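Local coordinates for superoxide dismutase [Fe] (Methanothermobacter thermautotrophicus, PDB 1MA1), which converts superoxide radicals into hydrogen peroxide and molecular oxygen, using one iron ion bound in each subunit of a homotetramer, at residues G44-A47 and L48-K51; L52-A55 and R56-D59; D63-A66 and A67-L71. All coordinates share one frame; numbering follows the deposited sequence.

Interaction 1 (G44-A47 and L48-K51)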
ATOM      1  N   GLY A  44       1.280 -20.944  -0.296  1.00 21.29           N
ATOM      2  CA  GLY A  44       2.104 -19.762  -0.086  1.00 20.20           C
ATOM      3  C   GLY A  44       2.544 -19.672   1.359  1.00 19.99           C
ATOM      4  O   GLY A  44       3.738 -19.584   1.663  1.00 18.59           O
ATOM      5  N   ALA A  45       1.563 -19.716   2.254  1.00 19.38           N
ATOM      6  CA  ALA A  45       1.810 -19.573   3.670  1.00 17.66           C
ATOM      7  C   ALA A  45       2.707 -20.703   4.168  1.00 19.36           C
ATOM      8  O   ALA A  45       3.606 -20.472   4.981  1.00 19.12           O
ATOM      9  CB  ALA A  45       0.483 -19.569   4.427  1.00 17.38           C
ATOM     10  N   ASN A  46       2.475 -21.926   3.687  1.00 18.80           N
ATOM     11  CA  ASN A  46       3.273 -23.055   4.157  1.00 18.99           C
ATOM     12  C   ASN A  46       4.728 -22.980   3.675  1.00 19.11           C
ATOM     13  O   ASN A  46       5.658 -23.261   4.434  1.00 20.38           O
ATOM     14  CB  ASN A  46       2.655 -24.383   3.714  1.00 18.65           C
ATOM     15  CG  ASN A  46       1.437 -24.779   4.549  1.00 21.32           C
ATOM     16  OD1 ASN A  46       1.323 -24.433   5.736  1.00 21.14           O
ATOM     17  ND2 ASN A  46       0.533 -25.531   3.938  1.00 16.79           N
ATOM     18  N   ALA A  47       4.931 -22.601   2.418  1.00 17.95           N
ATOM     19  CA  ALA A  47       6.281 -22.513   1.887  1.00 17.43           C
ATOM     20  C   ALA A  47       7.059 -21.570   2.756  1.00 18.90           C
ATOM     21  O   ALA A  47       8.234 -21.785   3.031  1.00 21.75           O
ATOM     22  CB  ALA A  47       6.272 -22.000   0.477  1.00 16.77           C
ATOM     23  N   LEU A  48       6.393 -20.517   3.195  1.00 20.74           N
ATOM     24  CA  LEU A  48       7.055 -19.442   3.908  1.00 20.41           C
ATOM     25  C   LEU A  48       7.353 -19.889   5.329  1.00 21.70           C
ATOM     26  O   LEU A  48       8.422 -19.610   5.871  1.00 22.52           O
ATOM     27  CB  LEU A  48       6.160 -18.213   3.910  1.00 19.71           C
ATOM     28  CG  LEU A  48       6.741 -16.955   4.518  1.00 21.52           C
ATOM     29  CD1 LEU A  48       8.048 -16.592   3.844  1.00 20.77           C
ATOM     30  CD2 LEU A  48       5.737 -15.856   4.338  1.00 24.47           C
ATOM     31  N   LEU A  49       6.404 -20.596   5.933  1.00 21.69           N
ATOM     32  CA  LEU A  49       6.630 -21.140   7.252  1.00 22.40           C
ATOM     33  C   LEU A  49       7.856 -22.034   7.238  1.00 24.53           C
ATOM     34  O   LEU A  49       8.705 -21.941   8.115  1.00 27.16           O
ATOM     35  CB  LEU A  49       5.415 -21.928   7.739  1.00 20.95           C
ATOM     36  CG  LEU A  49       4.170 -21.102   8.090  1.00 18.86           C
ATOM     37  CD1 LEU A  49       3.055 -22.011   8.568  1.00 18.38           C
ATOM     38  CD2 LEU A  49       4.516 -20.108   9.166  1.00 16.70           C
ATOM     39  N   ARG A  50       7.974 -22.893   6.236  1.00 25.60           N
ATOM     40  CA  ARG A  50       9.124 -23.777   6.168  1.00 27.58           C
ATOM     41  C   ARG A  50      10.428 -22.992   5.986  1.00 29.05           C
ATOM     42  O   ARG A  50      11.459 -23.308   6.598  1.00 31.91           O
ATOM     43  CB  ARG A  50       8.956 -24.777   5.029  1.00 26.75           C
ATOM     44  CG  ARG A  50       7.958 -25.878   5.325  1.00 28.94           C
ATOM     45  CD  ARG A  50       8.031 -26.972   4.266  1.00 33.08           C
ATOM     46  NE  ARG A  50       7.698 -26.459   2.936  1.00 34.64           N
ATOM     47  CZ  ARG A  50       6.457 -26.356   2.470  1.00 34.56           C
ATOM     48  NH1 ARG A  50       5.430 -26.754   3.231  1.00 32.86           N
ATOM     49  NH2 ARG A  50       6.247 -25.829   1.266  1.00 31.20           N
ATOM     50  N   LYS A  51      10.377 -21.967   5.148  1.00 28.07           N
ATOM     51  CA  LYS A  51      11.516 -21.093   4.948  1.00 28.15           C
ATOM     52  C   LYS A  51      12.009 -20.500   6.280  1.00 28.52           C
ATOM     53  O   LYS A  51      13.205 -20.524   6.572  1.00 27.74           O
ATOM     54  CB  LYS A  51      11.127 -19.985   3.982  1.00 27.54           C
ATOM     55  CG  LYS A  51      12.224 -18.998   3.673  1.00 32.11           C
ATOM     56  CD  LYS A  51      11.661 -17.807   2.881  1.00 35.47           C
ATOM     57  CE  LYS A  51      12.740 -16.791   2.491  1.00 39.05           C
ATOM     58  NZ  LYS A  51      13.751 -17.328   1.512  1.00 40.77           N
TER

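Interaction 2 (L52-A55 and R56-D59)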
ATOM      1  N   LEU A  52      11.084 -19.980   7.083  1.00 26.98           N
ATOM      2  CA  LEU A  52      11.443 -19.379   8.350  1.00 26.67           C
ATOM      3  C   LEU A  52      11.921 -20.426   9.348  1.00 28.50           C
ATOM      4  O   LEU A  52      12.830 -20.161  10.131  1.00 27.93           O
ATOM      5  CB  LEU A  52      10.263 -18.603   8.944  1.00 23.21           C
ATOM      6  CG  LEU A  52       9.821 -17.310   8.235  1.00 23.84           C
ATOM      7  CD1 LEU A  52       8.703 -16.699   9.034  1.00 19.98           C
ATOM      8  CD2 LEU A  52      10.953 -16.310   8.090  1.00 19.48           C
ATOM      9  N   ASP A  53      11.311 -21.610   9.322  1.00 31.04           N
ATOM     10  CA  ASP A  53      11.751 -22.720  10.167  1.00 33.28           C
ATOM     11  C   ASP A  53      13.174 -23.123   9.848  1.00 34.00           C
ATOM     12  O   ASP A  53      14.000 -23.295  10.744  1.00 33.64           O
ATOM     13  CB  ASP A  53      10.855 -23.942   9.984  1.00 34.57           C
ATOM     14  CG  ASP A  53       9.516 -23.797  10.678  1.00 38.13           C
ATOM     15  OD1 ASP A  53       9.466 -23.139  11.758  1.00 40.14           O
ATOM     16  OD2 ASP A  53       8.524 -24.368  10.147  1.00 37.82           O
ATOM     17  N   GLU A  54      13.456 -23.280   8.562  1.00 34.58           N
ATOM     18  CA  GLU A  54      14.795 -23.618   8.128  1.00 36.48           C
ATOM     19  C   GLU A  54      15.826 -22.602   8.618  1.00 34.87           C
ATOM     20  O   GLU A  54      16.886 -22.972   9.110  1.00 35.83           O
ATOM     21  CB  GLU A  54      14.839 -23.718   6.605  1.00 40.52           C
ATOM     22  CG  GLU A  54      15.107 -25.122   6.095  1.00 48.09           C
ATOM     23  CD  GLU A  54      14.924 -25.243   4.589  1.00 53.61           C
ATOM     24  OE1 GLU A  54      13.779 -25.019   4.107  1.00 54.53           O
ATOM     25  OE2 GLU A  54      15.925 -25.563   3.894  1.00 55.59           O
ATOM     26  N   ALA A  55      15.526 -21.322   8.491  1.00 32.85           N
ATOM     27  CA  ALA A  55      16.499 -20.306   8.854  1.00 32.58           C
ATOM     28  C   ALA A  55      16.774 -20.383  10.354  1.00 32.87           C
ATOM     29  O   ALA A  55      17.893 -20.129  10.809  1.00 31.92           O
ATOM     30  CB  ALA A  55      15.982 -18.927   8.476  1.00 30.44           C
ATOM     31  N   ARG A  56      15.745 -20.740  11.118  1.00 32.54           N
ATOM     32  CA  ARG A  56      15.866 -20.828  12.560  1.00 33.48           C
ATOM     33  C   ARG A  56      16.668 -22.046  12.996  1.00 34.12           C
ATOM     34  O   ARG A  56      17.460 -21.964  13.937  1.00 33.67           O
ATOM     35  CB  ARG A  56      14.475 -20.849  13.193  1.00 33.37           C
ATOM     36  CG  ARG A  56      13.834 -19.462  13.223  1.00 36.90           C
ATOM     37  CD  ARG A  56      12.327 -19.533  13.421  1.00 36.14           C
ATOM     38  NE  ARG A  56      11.689 -18.251  13.105  1.00 37.39           N
ATOM     39  CZ  ARG A  56      10.378 -18.087  12.942  1.00 36.78           C
ATOM     40  NH1 ARG A  56       9.569 -19.132  13.065  1.00 35.28           N
ATOM     41  NH2 ARG A  56       9.875 -16.885  12.663  1.00 35.40           N
ATOM     42  N   GLU A  57      16.466 -23.167  12.311  1.00 33.51           N
ATOM     43  CA  GLU A  57      17.192 -24.390  12.637  1.00 32.88           C
ATOM     44  C   GLU A  57      18.671 -24.264  12.258  1.00 32.89           C
ATOM     45  O   GLU A  57      19.544 -24.782  12.952  1.00 31.86           O
ATOM     46  CB  GLU A  57      16.550 -25.587  11.924  1.00 32.50           C
ATOM     47  CG  GLU A  57      15.033 -25.635  12.104  1.00 34.06           C
ATOM     48  CD  GLU A  57      14.342 -26.686  11.246  1.00 33.50           C
ATOM     49  OE1 GLU A  57      14.786 -26.928  10.102  1.00 32.63           O
ATOM     50  OE2 GLU A  57      13.341 -27.253  11.716  1.00 33.34           O
ATOM     51  N   SER A  58      18.959 -23.562  11.170  1.00 32.16           N
ATOM     52  CA  SER A  58      20.340 -23.365  10.773  1.00 31.72           C
ATOM     53  C   SER A  58      20.870 -22.050  11.329  1.00 31.58           C
ATOM     54  O   SER A  58      21.975 -21.633  11.001  1.00 32.88           O
ATOM     55  CB  SER A  58      20.452 -23.375   9.246  1.00 31.13           C
ATOM     56  OG  SER A  58      19.813 -22.260   8.664  1.00 30.92           O
ATOM     57  N   ASP A  59      20.068 -21.409  12.174  1.00 31.31           N
ATOM     58  CA  ASP A  59      20.408 -20.123  12.783  1.00 31.62           C
ATOM     59  C   ASP A  59      20.995 -19.114  11.798  1.00 30.42           C
ATOM     60  O   ASP A  59      21.956 -18.424  12.101  1.00 27.83           O
ATOM     61  CB  ASP A  59      21.378 -20.344  13.946  1.00 32.23           C
ATOM     62  CG  ASP A  59      21.679 -19.066  14.722  1.00 34.88           C
ATOM     63  OD1 ASP A  59      20.726 -18.306  15.034  1.00 36.76           O
ATOM     64  OD2 ASP A  59      22.869 -18.831  15.037  1.00 35.09           O
TER

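Interaction 3 (D63-A66 and A67-L71)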
ATOM      1  N   ASP A  63      15.671 -12.311   5.045  1.00 26.67           N
ATOM      2  CA  ASP A  63      15.018 -11.035   4.818  1.00 25.74           C
ATOM      3  C   ASP A  63      13.605 -11.010   5.424  1.00 25.72           C
ATOM      4  O   ASP A  63      12.641 -11.393   4.768  1.00 23.53           O
ATOM      5  CB  ASP A  63      14.952 -10.748   3.321  1.00 26.40           C
ATOM      6  CG  ASP A  63      14.290  -9.410   3.013  1.00 29.40           C
ATOM      7  OD1 ASP A  63      14.251  -9.025   1.825  1.00 29.54           O
ATOM      8  OD2 ASP A  63      13.803  -8.740   3.956  1.00 29.31           O
ATOM      9  N   ILE A  64      13.479 -10.567   6.674  1.00 24.76           N
ATOM     10  CA  ILE A  64      12.220 -10.773   7.363  1.00 26.58           C
ATOM     11  C   ILE A  64      11.180  -9.741   6.956  1.00 26.92           C
ATOM     12  O   ILE A  64       9.971  -9.990   7.085  1.00 30.03           O
ATOM     13  CB  ILE A  64      12.327 -10.714   8.901  1.00 27.78           C
ATOM     14  CG1 ILE A  64      12.599  -9.296   9.337  1.00 27.73           C
ATOM     15  CG2 ILE A  64      13.419 -11.639   9.422  1.00 30.00           C
ATOM     16  CD1 ILE A  64      12.277  -9.115  10.769  1.00 31.08           C
ATOM     17  N   LYS A  65      11.637  -8.589   6.473  1.00 25.33           N
ATOM     18  CA  LYS A  65      10.737  -7.610   5.897  1.00 22.58           C
ATOM     19  C   LYS A  65       9.965  -8.252   4.762  1.00 22.70           C
ATOM     20  O   LYS A  65       8.729  -8.253   4.758  1.00 23.88           O
ATOM     21  CB  LYS A  65      11.519  -6.390   5.385  1.00 23.92           C
ATOM     22  CG  LYS A  65      10.617  -5.322   4.732  1.00 25.09           C
ATOM     23  CD  LYS A  65      11.359  -4.054   4.318  1.00 18.74           C
ATOM     24  CE  LYS A  65      12.386  -4.372   3.253  1.00 20.96           C
ATOM     25  NZ  LYS A  65      13.017  -3.159   2.671  1.00 18.23           N
ATOM     26  N   ALA A  66      10.694  -8.805   3.797  1.00 21.06           N
ATOM     27  CA  ALA A  66      10.058  -9.483   2.680  1.00 19.78           C
ATOM     28  C   ALA A  66       9.197 -10.647   3.177  1.00 19.87           C
ATOM     29  O   ALA A  66       8.048 -10.821   2.740  1.00 23.08           O
ATOM     30  CB  ALA A  66      11.107  -9.984   1.714  1.00 18.12           C
ATOM     31  N   ALA A  67       9.753 -11.440   4.080  1.00 16.92           N
ATOM     32  CA  ALA A  67       9.069 -12.626   4.581  1.00 17.58           C
ATOM     33  C   ALA A  67       7.720 -12.273   5.229  1.00 17.94           C
ATOM     34  O   ALA A  67       6.692 -12.886   4.922  1.00 16.96           O
ATOM     35  CB  ALA A  67       9.940 -13.352   5.591  1.00 11.72           C
ATOM     36  N   LEU A  68       7.732 -11.291   6.126  1.00 16.56           N
ATOM     37  CA  LEU A  68       6.530 -10.973   6.878  1.00 15.39           C
ATOM     38  C   LEU A  68       5.487 -10.280   5.999  1.00 16.32           C
ATOM     39  O   LEU A  68       4.288 -10.456   6.197  1.00 17.12           O
ATOM     40  CB  LEU A  68       6.880 -10.100   8.079  1.00 11.12           C
ATOM     41  CG  LEU A  68       7.887 -10.717   9.037  1.00 10.50           C
ATOM     42  CD1 LEU A  68       7.991  -9.869  10.273  1.00 15.76           C
ATOM     43  CD2 LEU A  68       7.447 -12.091   9.448  1.00 12.85           C
ATOM     44  N   LYS A  69       5.937  -9.499   5.018  1.00 16.99           N
ATOM     45  CA  LYS A  69       4.995  -8.912   4.066  1.00 18.40           C
ATOM     46  C   LYS A  69       4.278 -10.005   3.300  1.00 17.93           C
ATOM     47  O   LYS A  69       3.059  -9.982   3.163  1.00 18.49           O
ATOM     48  CB  LYS A  69       5.692  -7.982   3.077  1.00 16.51           C
ATOM     49  CG  LYS A  69       6.126  -6.658   3.676  1.00 21.12           C
ATOM     50  CD  LYS A  69       6.699  -5.731   2.622  1.00 18.35           C
ATOM     51  CE  LYS A  69       6.937  -4.348   3.200  1.00 22.09           C
ATOM     52  NZ  LYS A  69       7.218  -3.305   2.158  1.00 23.70           N
ATOM     53  N   GLU A  70       5.043 -10.967   2.809  1.00 17.32           N
ATOM     54  CA  GLU A  70       4.466 -12.084   2.086  1.00 18.44           C
ATOM     55  C   GLU A  70       3.575 -12.932   2.997  1.00 17.54           C
ATOM     56  O   GLU A  70       2.503 -13.381   2.587  1.00 18.39           O
ATOM     57  CB  GLU A  70       5.572 -12.960   1.504  1.00 18.94           C
ATOM     58  CG  GLU A  70       5.048 -13.959   0.530  1.00 21.55           C
ATOM     59  CD  GLU A  70       6.150 -14.686  -0.167  1.00 24.36           C
ATOM     60  OE1 GLU A  70       6.347 -15.885   0.149  1.00 26.70           O
ATOM     61  OE2 GLU A  70       6.817 -14.050  -1.014  1.00 22.20           O
ATOM     62  N   LEU A  71       4.019 -13.154   4.225  1.00 14.58           N
ATOM     63  CA  LEU A  71       3.284 -13.990   5.147  1.00 14.44           C
ATOM     64  C   LEU A  71       1.920 -13.376   5.401  1.00 14.99           C
ATOM     65  O   LEU A  71       0.903 -14.076   5.444  1.00 15.30           O
ATOM     66  CB  LEU A  71       4.025 -14.127   6.478  1.00 15.80           C
ATOM     67  CG  LEU A  71       3.350 -15.070   7.482  1.00 17.12           C
ATOM     68  CD1 LEU A  71       3.408 -16.510   6.976  1.00 12.36           C
ATOM     69  CD2 LEU A  71       4.025 -14.940   8.851  1.00 14.97           C
TER

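Interaction 1 (G44-A47 and L48-K51)
Arg50 folds back along the helix over Asn46 and Ala47, one turn earlier. Its CG stands beside the backbone N, anti to the carbonyl carbon (chi1 -75°), and a bend at chi3 (-62°) turns the guanidinium toward the N-terminal end of the helix. There the flat group presents one face to the backbone: Asn46 O lies 3.7 Å above its plane, over the centre, and Arg50 NH2 comes within 3.4 Å of Ala47 CA. Arg50 NH1 reaches Asn46 CB, which sets one face of the group against the main chain. The same Asn46 O accepts the amide hydrogen of Arg50 at 3.0 Å.

On the next side of the helix, Asn46 and Leu49 cross at a slant, with Asn46 OD1 4.1 Å from Leu49 CD1. This is a loose van der Waals approach; Asn46 OD1 accepts a hydrogen bond from Tyr9 N, in the segment before the helix. Leu49 also packs on Phe145 of the second subunit. Further round, Leu48 carries its CG anti to the backbone N, which takes its branches away from residues 44-47 and onto Glu70 and Leu71 of helix 64-86, where Ala45 packs on His74 and Val75.

The amide of Leu49 closes another turn on Ala45 O at 3.0 Å, and that of Lys51 another on Ala47 O. With Asn46 O already taken by an amide along the helix, the arginine's approach over it is a facial, probably electrostatic contact between a cation and a carbonyl dipole.

Interaction 2 (L52-A55 and R56-D59)
The last turn of helix 27-57 ends here in a Schellman motif, and Leu52 and Arg56 meet just inside it. Arg56 runs extended from CG to NE back along the helix, crossing the leucine obliquely. One face of its guanidinium lies over Leu52 CB, which stands 4.0 Å above the plane near its centre, while Leu52 CD1 touches Arg56 NH2 at 3.8 Å. With CG anti to the carbonyl carbon (chi1 -77°), the arginine's CG passes 3.3 Å from Leu52 O, the acceptor for its own amide.

Asp53 OD1 is 4.2 Å from Arg56 NH1, too far for a salt bridge but near enough that the opposite charges probably attract. The stronger partners of both residues come from the second subunit, where Asp53 OD2 pairs with Arg143 and Arg56 NH2 with Glu119. One face of the guanidinium thus rests on its own helix while NH2 reaches across the interface.

Ser58, the first residue to leave helical backbone angles, still gives its amide to Glu54 O at 3.0 Å. Its OG is also 3.0 Å from Glu54 O, brought there by chi1 of 67°, and hydrogen-bonds with Thr60 OG1.

Asp59 then turns to positive phi (45°). Its N makes a weak 3.2 Å bond to Arg56 O, and the amide of Thr60 reaches back to Ala55 O. Ala55 itself packs on Thr60 and Val62 as the chain leaves the helix. A C-prime residue with positive phi and paired backward amide bonds are the hallmarks of the Schellman termination, closing here the first long helix of the alpha-hairpin.

Interaction 3 (D63-A66 and A67-L71)
Lys69 lies alongside Lys65, one turn earlier, both chains pointing the same way. From the start, Lys69 CB rests 3.5 Å from Lys65 O, and CG, set anti to its own carbonyl carbon (chi1 -73°), comes to 3.2 Å from that oxygen. The chain then runs out extended: CD draws off to 3.9 Å from Lys65 O, and CE touches Lys65 CG at 4.1 Å. At the tip, NZ forms a salt bridge with Glu150 of the second subunit. Lys65 bends at chi3, and its NZ pairs with Glu128 of the second subunit and Glu70 of the third. Lys65 NZ and Lys69 NZ lie 5.8 Å apart, among carboxylates of neighbouring subunits that probably balance their charge.

At the helix start, Ala66 N, lying above the carboxylate plane of Asp63, donates to Asp63 OD2 at 3.1 Å, an N-cap bond that is almost straight (177°). Ile64 CD1 and Leu68 CD1 form a thin apolar contact on another side.

This first part of helix 64-86 is wedged between partners: Ala67 packs on Leu48 and Leu52 of helix 27-57, Leu68 meets Ile146 on strand 143-150 of the second subunit, and Ala66 faces Ala66 of the third.

Overall arrangement
Interactions 1 and 2 follow directly on helix 27-57, their centres about 12 Å apart, and interaction 3 opens the next helix, 64-86, after a short connection. All three belong to the outer end of the alpha-hairpin domain. Two leucines of helix 27-57, one from interaction 1 and one from interaction 2, face the start of helix 64-86 and hold the hairpin's two arms together. Centres are about 11 Å apart between interactions 1 and 3, and about 15 Å between 2 and 3. Toward the iron, Ala45 in interaction 1 has its side chain about 11 Å from that of the ligand His81, whereas interactions 2 and 3 lie away from the iron site, and charged side chains there join subunits of the tetramer.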